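Local coordinates for protein voltage-sensor containing phosphatase (Ciona intestinalis, PDB 3V0D) that probably dephosphorylates membrane phosphoinositides under voltage-sensor control, with a PTEN-like phosphatase domain joined to a C2 domain, at residues R68-C73 / H120-H125; T205-T210 / F327-T332. The protein carries 1 engineered substitution. One frame throughout, in Å; residues are numbered along the deposited sequence. Where two conformers were deposited one is given.

In the fold
Both interactions pair strands distant in sequence, one in the phosphatase domain and one in the C2 domain of a PTEN-like enzyme. Interaction 1 comes first along the chain and joins the parallel strands 67-73 and 121-125 of the mixed sheet in the phosphatase domain, with helices 100-115 and 131-143 packed on one face. Interaction 2 joins strands 202-210 and 328-335 as antiparallel neighbours inside a five-stranded sheet. The contacts share no sheet and do not touch: their centres lie about 37 Å apart and their nearest atoms about 24 Å, on opposite sides of the chain's centre. The two contacts thus belong to separate domains, the one leading into the active-site loop, the other bringing the first and last strands of the C2 beta-sandwich together.

Interaction 1: residues R68-C73 / H120-H125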
loop_
_atom_site.group_PDB
_atom_site.type_symbol
_atom_site.label_atom_id
_atom_site.label_comp_id
_atom_site.label_asym_id
_atom_site.label_seq_id
_atom_site.Cartn_x
_atom_site.Cartn_y
_atom_site.Cartn_z
ATOM N N ARG A 68 22.681 2.499 -0.990
ATOM C CA ARG A 68 21.673 3.443 -1.460
ATOM C C ARG A 68 20.510 3.341 -0.487
ATOM O O ARG A 68 20.077 2.227 -0.152
ATOM C CB ARG A 68 21.252 3.139 -2.885
ATOM C CG ARG A 68 20.406 4.181 -3.569
ATOM C CD ARG A 68 20.561 4.028 -5.064
ATOM N NE ARG A 68 19.826 5.012 -5.846
ATOM C CZ ARG A 68 20.184 6.287 -5.948
ATOM N NH1 ARG A 68 21.247 6.727 -5.283
ATOM N NH2 ARG A 68 19.466 7.107 -6.715
ATOM N N ILE A 69 20.002 4.491 -0.053
ATOM C CA ILE A 69 18.894 4.571 0.913
ATOM C C ILE A 69 17.634 4.999 0.189
ATOM O O ILE A 69 17.667 5.952 -0.593
ATOM C CB ILE A 69 19.214 5.622 2.006
ATOM C CG1 ILE A 69 20.628 5.443 2.601
ATOM C CG2 ILE A 69 18.113 5.628 3.084
ATOM C CD1 ILE A 69 20.863 4.111 3.275
ATOM N N TYR A 70 16.522 4.324 0.492
ATOM C CA TYR A 70 15.217 4.693 -0.050
ATOM C C TYR A 70 14.307 5.120 1.084
ATOM O O TYR A 70 14.012 4.317 1.988
ATOM C CB TYR A 70 14.611 3.499 -0.813
ATOM C CG TYR A 70 15.417 3.123 -2.029
ATOM C CD1 TYR A 70 16.471 2.237 -1.948
ATOM C CD2 TYR A 70 15.154 3.723 -3.265
ATOM C CE1 TYR A 70 17.237 1.905 -3.066
ATOM C CE2 TYR A 70 15.922 3.416 -4.398
ATOM C CZ TYR A 70 16.962 2.511 -4.273
ATOM O OH TYR A 70 17.722 2.161 -5.362
ATOM N N ASN A 71 13.881 6.381 1.034
ATOM C CA ASN A 71 12.935 6.934 2.000
ATOM C C ASN A 71 11.557 6.900 1.364
ATOM O O ASN A 71 11.307 7.633 0.400
ATOM C CB ASN A 71 13.332 8.370 2.361
ATOM C CG ASN A 71 12.300 9.046 3.225
ATOM O OD1 ASN A 71 11.352 8.427 3.696
ATOM N ND2 ASN A 71 12.462 10.335 3.439
ATOM N N LEU A 72 10.673 6.057 1.900
ATOM C CA LEU A 72 9.339 5.837 1.327
ATOM C C LEU A 72 8.274 6.739 1.950
ATOM O O LEU A 72 7.088 6.564 1.681
ATOM C CB LEU A 72 8.943 4.390 1.466
ATOM C CG LEU A 72 9.511 3.410 0.452
ATOM C CD1 LEU A 72 10.975 3.615 0.122
ATOM C CD2 LEU A 72 9.192 2.010 0.853
ATOM N N CYS A 73 8.670 7.707 2.778
ATOM C CA CYS A 73 7.671 8.507 3.506
ATOM C C CYS A 73 7.332 9.779 2.768
ATOM O O CYS A 73 8.177 10.671 2.610
ATOM C CB CYS A 73 8.208 8.907 4.877
ATOM S SG CYS A 73 8.634 7.523 5.931
ATOM N N HIS A 120 26.960 -4.014 -3.751
ATOM C CA HIS A 120 26.037 -2.927 -3.469
ATOM C C HIS A 120 24.872 -3.417 -2.623
ATOM O O HIS A 120 24.395 -4.546 -2.776
ATOM C CB HIS A 120 25.563 -2.303 -4.770
ATOM C CG HIS A 120 26.532 -1.316 -5.327
ATOM N ND1 HIS A 120 26.305 -0.630 -6.497
ATOM C CD2 HIS A 120 27.740 -0.902 -4.871
ATOM C CE1 HIS A 120 27.333 0.169 -6.741
ATOM N NE2 HIS A 120 28.210 0.027 -5.764
ATOM N N VAL A 121 24.414 -2.541 -1.728
ATOM C CA VAL A 121 23.228 -2.811 -0.938
ATOM C C VAL A 121 22.210 -1.695 -1.113
ATOM O O VAL A 121 22.542 -0.540 -1.442
ATOM C CB VAL A 121 23.541 -3.027 0.580
ATOM C CG1 VAL A 121 24.629 -4.074 0.743
ATOM C CG2 VAL A 121 23.922 -1.746 1.297
ATOM N N ILE A 122 20.953 -2.063 -0.858
ATOM C CA ILE A 122 19.863 -1.112 -0.759
ATOM C C ILE A 122 19.270 -1.221 0.622
ATOM O O ILE A 122 19.098 -2.317 1.162
ATOM C CB ILE A 122 18.795 -1.305 -1.867
ATOM C CG1 ILE A 122 18.132 -2.686 -1.842
ATOM C CG2 ILE A 122 19.412 -0.999 -3.232
ATOM C CD1 ILE A 122 17.119 -2.908 -2.978
ATOM N N ALA A 123 18.932 -0.062 1.190
ATOM C CA ALA A 123 18.278 0.004 2.500
ATOM C C ALA A 123 16.998 0.784 2.330
ATOM O O ALA A 123 17.034 1.986 2.017
ATOM C CB ALA A 123 19.189 0.634 3.550
ATOM N N ILE A 124 15.887 0.092 2.517
ATOM C CA ILE A 124 14.557 0.645 2.306
ATOM C C ILE A 124 13.945 0.934 3.659
ATOM O O ILE A 124 13.953 0.077 4.543
ATOM C CB ILE A 124 13.713 -0.324 1.472
ATOM C CG1 ILE A 124 14.403 -0.573 0.109
ATOM C CG2 ILE A 124 12.305 0.203 1.284
ATOM C CD1 ILE A 124 13.859 -1.718 -0.702
ATOM N N HIS A 125 13.441 2.149 3.827
ATOM C CA HIS A 125 12.783 2.509 5.073
ATOM C C HIS A 125 11.523 3.262 4.839
ATOM O O HIS A 125 11.323 3.925 3.808
ATOM C CB HIS A 125 13.706 3.277 6.047
ATOM C CG HIS A 125 13.866 4.735 5.740
ATOM N ND1 HIS A 125 12.932 5.684 6.106
ATOM C CD2 HIS A 125 14.862 5.412 5.109
ATOM C CE1 HIS A 125 13.345 6.878 5.698
ATOM N NE2 HIS A 125 14.520 6.746 5.108
#
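Tyr70 and Ala123 lie at the middle of a parallel strand pair in the phosphatase domain, where backbone bonds alternate in direction. Tyr70 N donates to Ala123 O at 2.8 Å with an almost straight N-H...O angle of 167°, and Tyr70 O accepts from His125 N at 2.9 Å. Leu72 N then reaches His125 O (2.9 Å), whereas the bond from Arg68 N to Val121 O is more bent.

Apolar contact follows on the face bearing Tyr70 and Ile122. The methyl CG2 of Ile122 meets the edge of the phenol ring, 3.6 Å from Tyr70 CE1. Beyond this edge Tyr70 OH bonds to Asp109 of helix 100-115, which also forms a salt bridge with Arg68.

On the opposite face Asn71 lies against the His125 imidazole, amide and ring planes 20° apart. With CG set between its backbone N and carbonyl carbon (chi1 80°), the imidazole swings over the neighbouring strand; Asn71 CA makes a CH-pi contact 3.8 Å from the ring centroid, and Ile69 CG2 abuts the ring edge. Asn71 OD1 accepts from Cys73 N at 2.9 Å, an Asx turn, while its ND2 reaches Arg76 O.

His125 heads the signature loop of this phosphatase family, whose catalytic cysteine is an engineered serine here. Its backbone N and O bond to the neighbouring strand and its NE2 to Tyr78 OH, which probably helps fix the position of the residue just before that serine.

Interaction 2: residues T205-T210 / F327-T332; sequences TGVTIT and FTVKLT
Val207 packs against Leu331 where the first and last strands of the C2 beta-sandwich run antiparallel. On this inner face the side chains lean on the opposing sheet, notably Phe274 and Phe292. CG2 of Val207 comes within 3.9 Å of Leu331 CD2, the two side chains lying side by side, and also touches Val329. Farther along, Phe327 turns its ring back beside Ile209 by carrying CG opposite its own backbone N (chi1 -179°); Ile209 CG2 and Phe327 CE1 meet at 3.6 Å.

The other face is polar. The hydroxyls of Thr210 and Thr328 hydrogen-bond to each other, OG1 to OG1, at 2.7 Å; Thr210 OG1 also bonds to Asn326 O. Lys330 leaves the strand extended but bends at chi3 (75°), laying CE 3.9 Å from Thr208 OG1. One water links the hydroxyls of Thr208 and Thr332 and donates to Lys330 O. A second water joins Thr208 O, to which it donates, to Thr328 OG1.

At one end Thr205 and Gly206 together face Thr332 in a classic beta bulge: Thr332 O takes a 2.8 Å bond from Thr205 N and a weak one, 3.4 Å, from Gly206 N. At the other, the buried Thr210 O has no hydrogen-bond partner in the model and rests 3.3 Å from Phe327 CD1.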
loop_
_atom_site.group_PDB
_atom_site.type_symbol
_atom_site.label_atom_id
_atom_site.label_comp_id
_atom_site.label_asym_id
_atom_site.label_seq_id
_atom_site.Cartn_x
_atom_site.Cartn_y
_atom_site.Cartn_z
ATOM N N THR A 205 -19.392 4.121 -12.535
ATOM C CA THR A 205 -20.821 4.369 -12.724
ATOM C C THR A 205 -21.689 3.724 -11.650
ATOM O O THR A 205 -22.891 4.027 -11.578
ATOM C CB THR A 205 -21.297 3.859 -14.077
ATOM O OG1 THR A 205 -20.992 2.470 -14.147
ATOM C CG2 THR A 205 -20.625 4.615 -15.219
ATOM N N GLY A 206 -21.109 2.880 -10.807
ATOM C CA GLY A 206 -21.874 2.279 -9.741
ATOM C C GLY A 206 -20.986 1.704 -8.650
ATOM O O GLY A 206 -19.809 1.364 -8.897
ATOM N N VAL A 207 -21.548 1.586 -7.443
ATOM C CA VAL A 207 -20.899 0.905 -6.340
ATOM C C VAL A 207 -21.938 0.038 -5.650
ATOM O O VAL A 207 -23.070 0.484 -5.428
ATOM C CB VAL A 207 -20.171 1.898 -5.366
ATOM C CG1 VAL A 207 -21.103 3.027 -4.821
ATOM C CG2 VAL A 207 -19.469 1.147 -4.242
ATOM N N THR A 208 -21.550 -1.197 -5.339
ATOM C CA THR A 208 -22.419 -2.177 -4.700
ATOM C C THR A 208 -21.697 -2.706 -3.479
ATOM O O THR A 208 -20.545 -3.124 -3.599
ATOM C CB THR A 208 -22.732 -3.330 -5.670
ATOM O OG1 THR A 208 -23.321 -2.763 -6.848
ATOM C CG2 THR A 208 -23.696 -4.342 -5.049
ATOM N N ILE A 209 -22.375 -2.688 -2.327
ATOM C CA ILE A 209 -21.797 -3.186 -1.090
ATOM C C ILE A 209 -22.715 -4.271 -0.544
ATOM O O ILE A 209 -23.899 -4.026 -0.300
ATOM C CB ILE A 209 -21.630 -2.075 -0.050
ATOM C CG1 ILE A 209 -20.872 -0.882 -0.644
ATOM C CG2 ILE A 209 -20.966 -2.620 1.206
ATOM C CD1 ILE A 209 -20.750 0.327 0.285
ATOM N N THR A 210 -22.150 -5.460 -0.360
ATOM C CA THR A 210 -22.885 -6.598 0.201
ATOM C C THR A 210 -22.605 -6.753 1.684
ATOM O O THR A 210 -21.584 -6.288 2.174
ATOM C CB THR A 210 -22.522 -7.895 -0.539
ATOM O OG1 THR A 210 -21.120 -8.169 -0.367
ATOM C CG2 THR A 210 -22.887 -7.779 -2.013
ATOM N N PHE A 327 -18.941 -9.626 3.207
ATOM C CA PHE A 327 -18.804 -8.192 2.916
ATOM C C PHE A 327 -17.898 -8.004 1.704
ATOM O O PHE A 327 -16.762 -8.469 1.685
ATOM C CB PHE A 327 -18.208 -7.491 4.121
ATOM C CG PHE A 327 -18.051 -6.001 3.919
ATOM C CD1 PHE A 327 -19.139 -5.160 4.122
ATOM C CD2 PHE A 327 -16.824 -5.431 3.549
ATOM C CE1 PHE A 327 -19.007 -3.786 3.930
ATOM C CE2 PHE A 327 -16.691 -4.063 3.374
ATOM C CZ PHE A 327 -17.781 -3.240 3.564
ATOM N N THR A 328 -18.433 -7.324 0.697
ATOM C CA THR A 328 -17.690 -7.041 -0.545
ATOM C C THR A 328 -18.051 -5.661 -1.047
ATOM O O THR A 328 -19.146 -5.154 -0.754
ATOM C CB THR A 328 -17.963 -8.088 -1.694
ATOM O OG1 THR A 328 -19.267 -7.892 -2.246
ATOM C CG2 THR A 328 -17.794 -9.520 -1.228
ATOM N N VAL A 329 -17.150 -5.077 -1.828
ATOM C CA VAL A 329 -17.416 -3.824 -2.536
ATOM C C VAL A 329 -17.086 -4.058 -4.002
ATOM O O VAL A 329 -16.010 -4.551 -4.320
ATOM C CB VAL A 329 -16.568 -2.662 -1.977
ATOM C CG1 VAL A 329 -16.858 -1.372 -2.774
ATOM C CG2 VAL A 329 -16.876 -2.441 -0.475
ATOM N N LYS A 330 -18.029 -3.705 -4.878
ATOM C CA LYS A 330 -17.870 -3.808 -6.331
ATOM C C LYS A 330 -18.025 -2.413 -6.944
ATOM O O LYS A 330 -19.048 -1.758 -6.710
ATOM C CB LYS A 330 -18.898 -4.763 -6.923
ATOM C CG LYS A 330 -18.881 -4.779 -8.436
ATOM C CD LYS A 330 -19.847 -5.769 -9.022
ATOM C CE LYS A 330 -21.260 -5.289 -8.923
ATOM N NZ LYS A 330 -22.122 -6.179 -9.743
ATOM N N LEU A 331 -17.041 -1.991 -7.741
ATOM C CA LEU A 331 -17.204 -0.827 -8.595
ATOM C C LEU A 331 -17.546 -1.271 -9.992
ATOM O O LEU A 331 -16.904 -2.194 -10.530
ATOM C CB LEU A 331 -15.930 0.017 -8.668
ATOM C CG LEU A 331 -15.406 0.549 -7.340
ATOM C CD1 LEU A 331 -14.116 1.322 -7.563
ATOM C CD2 LEU A 331 -16.447 1.429 -6.670
ATOM N N THR A 332 -18.550 -0.636 -10.577
ATOM C CA THR A 332 -18.898 -0.816 -11.984
ATOM C C THR A 332 -18.341 0.372 -12.759
ATOM O O THR A 332 -18.403 1.510 -12.287
ATOM C CB THR A 332 -20.428 -0.905 -12.121
ATOM O OG1 THR A 332 -20.883 -2.005 -11.322
ATOM C CG2 THR A 332 -20.872 -1.096 -13.569
HETATM O O HOH W 1 -21.321 -1.709 -8.587
HETATM O O HOH W 2 -20.468 -5.978 -3.867
#